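Thymidylate synthase 1 (Bacillus subtilis, PDB 1BKP) catalyses the reductive methylation of dUMP to dTMP, with methylenetetrahydrofolate as methyl donor and reductant, supplying a precursor for DNA synthesis. Local coordinates at residues S139-W147 with P159-Y167. Residues are numbered along the deposited sequence; the frame is centred on the assembly and turned at random.
Sequences SRRHITMLW and PCVYETQWY
The bent side chain of M145 lies alongside Y162 and E163. Its SD sits at the edge of the Y162 ring, 3.9 Å from CD2, a Met-aromatic contact. Its CE reaches E163 OE1 at 3.5 Å. M145 CG stands anti to the backbone N (chi1 -177°), and the turns beyond it bring CE over to E163. W147 CB touches Y162 CD2 at 3.8 Å; its five-membered ring turns an edge to the Y162 face in a T-shaped pair, planes at 67°. Past the end of strand 143-145, L146 CB meets P159 CG at 3.8 Å.

Strands 143-145 and 161-167 run antiparallel. T144 and T164 form the hydrogen-bonded pair and exchange two backbone bonds. Their hydroxyls also meet, OG1 to OG1 at 2.7 Å. T164 OG1 takes a weak bond from W166 NE1, and T144 OG1 binds a water that also reaches Y162 O weakly. Beyond them W166 N bonds H142 O at 2.8 Å.

I143 CG1 packs against Q165 CG at 4.0 Å. The extended Q165 side chain carries its amide to the second subunit, where OE1 accepts from R178 and NE2 donates to R180 O. A leucine in place of Q165 would probably leave R178 and R180 O of the second subunit without their amide partner.

Y162 OH bonds E163 OE1 of the second subunit, and E163 OE1 bonds Y162 OH of that subunit; Y162 OH also meets R178 of its own chain. R140 and R141, predicted to bind dUMP, come just before strand 143-145, and catalytic C160 just before its partner strand. The chemistry differs by face: T144 and T164 pair their hydroxyls on the side packed by helices 125-135 and 188-206, while E163 and Q165 send polar ends to the second subunit.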
loop_
_atom_site.group_PDB
_atom_site.type_symbol
_atom_site.label_atom_id
_atom_site.label_comp_id
_atom_site.label_asym_id
_atom_site.label_seq_id
_atom_site.Cartn_x
_atom_site.Cartn_y
_atom_site.Cartn_z
ATOM N N SER A 139 13.096 10.670 6.484
ATOM C CA SER A 139 11.747 10.383 6.922
ATOM C C SER A 139 11.134 9.022 6.524
ATOM O O SER A 139 11.346 8.509 5.388
ATOM C CB SER A 139 10.869 11.526 6.453
ATOM O OG SER A 139 9.504 11.238 6.610
ATOM N N ARG A 140 10.375 8.443 7.470
ATOM C CA ARG A 140 9.679 7.177 7.214
ATOM C C ARG A 140 8.215 7.439 6.799
ATOM O O ARG A 140 7.414 6.486 6.787
ATOM C CB ARG A 140 9.707 6.311 8.479
ATOM C CG ARG A 140 11.121 5.878 8.688
ATOM C CD ARG A 140 11.273 4.941 9.831
ATOM N NE ARG A 140 12.679 4.646 10.034
ATOM C CZ ARG A 140 13.303 4.829 11.190
ATOM N NH1 ARG A 140 12.637 5.234 12.258
ATOM N NH2 ARG A 140 14.588 4.527 11.280
ATOM N N ARG A 141 7.928 8.675 6.381
ATOM C CA ARG A 141 6.601 9.088 5.985
ATOM C C ARG A 141 6.543 9.887 4.681
ATOM O O ARG A 141 5.743 10.804 4.601
ATOM C CB ARG A 141 6.027 10.010 7.101
ATOM C CG ARG A 141 5.979 9.405 8.466
ATOM C CD ARG A 141 6.106 10.449 9.554
ATOM N NE ARG A 141 5.458 11.712 9.261
ATOM C CZ ARG A 141 5.975 12.897 9.569
ATOM N NH1 ARG A 141 7.134 12.982 10.212
ATOM N NH2 ARG A 141 5.322 14.005 9.251
ATOM N N HIS A 142 7.370 9.579 3.690
ATOM C CA HIS A 142 7.347 10.335 2.418
ATOM C C HIS A 142 6.255 9.619 1.592
ATOM O O HIS A 142 6.577 8.668 0.821
ATOM C CB HIS A 142 8.663 10.128 1.684
ATOM C CG HIS A 142 9.822 10.886 2.261
ATOM N ND1 HIS A 142 9.722 12.229 2.638
ATOM C CD2 HIS A 142 11.123 10.544 2.400
ATOM C CE1 HIS A 142 10.921 12.673 2.978
ATOM N NE2 HIS A 142 11.787 11.670 2.840
ATOM N N ILE A 143 4.998 9.939 1.882
ATOM C CA ILE A 143 3.866 9.272 1.235
ATOM C C ILE A 143 2.872 10.236 0.544
ATOM O O ILE A 143 2.710 11.351 1.046
ATOM C CB ILE A 143 3.059 8.545 2.337
ATOM C CG1 ILE A 143 3.863 7.370 2.950
ATOM C CG2 ILE A 143 1.605 8.139 1.798
ATOM C CD1 ILE A 143 3.240 6.811 4.161
ATOM N N THR A 144 2.338 9.902 -0.648
ATOM C CA THR A 144 1.294 10.755 -1.189
ATOM C C THR A 144 0.151 9.758 -1.264
ATOM O O THR A 144 0.414 8.536 -1.452
ATOM C CB THR A 144 1.562 11.289 -2.589
ATOM O OG1 THR A 144 1.829 10.224 -3.521
ATOM C CG2 THR A 144 2.773 12.191 -2.554
ATOM N N MET A 145 -1.039 10.317 -1.294
ATOM C CA MET A 145 -2.280 9.544 -1.187
ATOM C C MET A 145 -3.381 10.189 -1.916
ATOM O O MET A 145 -3.783 11.337 -1.540
ATOM C CB MET A 145 -2.668 9.555 0.358
ATOM C CG MET A 145 -3.938 8.714 0.773
ATOM S SD MET A 145 -3.796 7.066 0.214
ATOM C CE MET A 145 -2.341 6.495 1.086
ATOM N N LEU A 146 -3.955 9.456 -2.868
ATOM C CA LEU A 146 -5.126 9.977 -3.606
ATOM C C LEU A 146 -6.400 9.408 -3.021
ATOM O O LEU A 146 -7.468 10.015 -3.248
ATOM C CB LEU A 146 -5.074 9.566 -5.050
ATOM C CG LEU A 146 -3.875 9.981 -5.890
ATOM C CD1 LEU A 146 -3.873 9.456 -7.373
ATOM C CD2 LEU A 146 -3.799 11.533 -5.813
ATOM N N TRP A 147 -6.289 8.360 -2.193
ATOM C CA TRP A 147 -7.475 7.705 -1.537
ATOM C C TRP A 147 -7.826 8.484 -0.240
ATOM O O TRP A 147 -7.420 8.100 0.864
ATOM C CB TRP A 147 -7.186 6.256 -1.148
ATOM C CG TRP A 147 -8.400 5.453 -0.840
ATOM C CD1 TRP A 147 -8.987 5.304 0.342
ATOM C CD2 TRP A 147 -9.162 4.701 -1.785
ATOM N NE1 TRP A 147 -10.102 4.492 0.215
ATOM C CE2 TRP A 147 -10.231 4.116 -1.087
ATOM C CE3 TRP A 147 -9.040 4.478 -3.161
ATOM C CZ2 TRP A 147 -11.190 3.296 -1.718
ATOM C CZ3 TRP A 147 -9.997 3.660 -3.807
ATOM C CH2 TRP A 147 -11.035 3.090 -3.099
ATOM N N PRO A 159 -9.280 6.354 -7.835
ATOM C CA PRO A 159 -8.001 5.997 -8.459
ATOM C C PRO A 159 -7.519 4.564 -8.343
ATOM O O PRO A 159 -7.772 3.916 -7.333
ATOM C CB PRO A 159 -7.007 6.956 -7.753
ATOM C CG PRO A 159 -7.610 7.016 -6.301
ATOM C CD PRO A 159 -9.125 7.133 -6.601
ATOM N N CYS A 160 -6.915 4.054 -9.414
ATOM C CA CYS A 160 -6.299 2.742 -9.394
ATOM C C CYS A 160 -4.928 2.860 -8.719
ATOM O O CYS A 160 -4.655 2.154 -7.764
ATOM C CB CYS A 160 -6.104 2.124 -10.779
ATOM S SG CYS A 160 -7.673 1.367 -11.442
ATOM N N VAL A 161 -4.020 3.666 -9.284
ATOM C CA VAL A 161 -2.656 3.812 -8.705
ATOM C C VAL A 161 -2.841 5.004 -7.761
ATOM O O VAL A 161 -2.824 6.172 -8.176
ATOM C CB VAL A 161 -1.565 4.098 -9.823
ATOM C CG1 VAL A 161 -0.195 4.176 -9.133
ATOM C CG2 VAL A 161 -1.596 2.997 -10.964
ATOM N N TYR A 162 -3.006 4.704 -6.490
ATOM C CA TYR A 162 -3.454 5.731 -5.582
ATOM C C TYR A 162 -2.439 6.199 -4.526
ATOM O O TYR A 162 -2.739 7.161 -3.780
ATOM C CB TYR A 162 -4.745 5.179 -4.866
ATOM C CG TYR A 162 -4.554 4.014 -3.842
ATOM C CD1 TYR A 162 -4.495 2.663 -4.287
ATOM C CD2 TYR A 162 -4.230 4.280 -2.491
ATOM C CE1 TYR A 162 -4.118 1.651 -3.447
ATOM C CE2 TYR A 162 -3.854 3.251 -1.627
ATOM C CZ TYR A 162 -3.810 1.919 -2.131
ATOM O OH TYR A 162 -3.512 0.868 -1.327
ATOM N N GLU A 163 -1.310 5.509 -4.399
ATOM C CA GLU A 163 -0.343 5.964 -3.376
ATOM C C GLU A 163 1.058 5.721 -3.754
ATOM O O GLU A 163 1.377 4.849 -4.636
ATOM C CB GLU A 163 -0.630 5.282 -1.971
ATOM C CG GLU A 163 -0.326 3.782 -2.064
ATOM C CD GLU A 163 -0.484 3.064 -0.701
ATOM O OE1 GLU A 163 -0.418 3.701 0.333
ATOM O OE2 GLU A 163 -0.622 1.859 -0.685
ATOM N N THR A 164 1.961 6.519 -3.154
ATOM C CA THR A 164 3.399 6.309 -3.398
ATOM C C THR A 164 4.094 6.459 -2.050
ATOM O O THR A 164 3.579 7.105 -1.151
ATOM C CB THR A 164 4.055 7.366 -4.312
ATOM O OG1 THR A 164 4.057 8.673 -3.699
ATOM C CG2 THR A 164 3.297 7.557 -5.636
ATOM N N GLN A 165 5.241 5.817 -1.898
ATOM C CA GLN A 165 6.084 6.023 -0.685
ATOM C C GLN A 165 7.519 6.176 -1.263
ATOM O O GLN A 165 7.947 5.415 -2.115
ATOM C CB GLN A 165 5.996 4.852 0.323
ATOM C CG GLN A 165 6.886 5.224 1.524
ATOM C CD GLN A 165 6.603 4.347 2.737
ATOM O OE1 GLN A 165 5.787 3.506 2.712
ATOM N NE2 GLN A 165 7.313 4.617 3.853
ATOM N N TRP A 166 8.292 7.120 -0.737
ATOM C CA TRP A 166 9.610 7.391 -1.305
ATOM C C TRP A 166 10.626 7.178 -0.184
ATOM O O TRP A 166 10.302 7.383 0.980
ATOM C CB TRP A 166 9.647 8.897 -1.741
ATOM C CG TRP A 166 8.601 9.280 -2.795
ATOM C CD1 TRP A 166 7.244 9.504 -2.595
ATOM C CD2 TRP A 166 8.832 9.482 -4.171
ATOM N NE1 TRP A 166 6.644 9.810 -3.777
ATOM C CE2 TRP A 166 7.594 9.794 -4.764
ATOM C CE3 TRP A 166 9.979 9.430 -4.970
ATOM C CZ2 TRP A 166 7.457 10.029 -6.142
ATOM C CZ3 TRP A 166 9.866 9.665 -6.344
ATOM C CH2 TRP A 166 8.586 9.952 -6.922
ATOM N N TYR A 167 11.856 6.787 -0.543
ATOM C CA TYR A 167 12.835 6.546 0.518
ATOM C C TYR A 167 14.144 7.170 -0.011
ATOM O O TYR A 167 14.495 6.985 -1.206
ATOM C CB TYR A 167 13.076 5.046 0.651
ATOM C CG TYR A 167 11.792 4.246 0.790
ATOM C CD1 TYR A 167 11.074 3.823 -0.335
ATOM C CD2 TYR A 167 11.318 3.856 2.033
ATOM C CE1 TYR A 167 9.944 3.047 -0.211
ATOM C CE2 TYR A 167 10.192 3.049 2.155
ATOM C CZ TYR A 167 9.530 2.659 1.024
ATOM O OH TYR A 167 8.451 1.822 1.144
HETATM O O HOH W 1 9.345 7.254 3.592
HETATM O O HOH W 2 -0.377 9.274 -4.663
#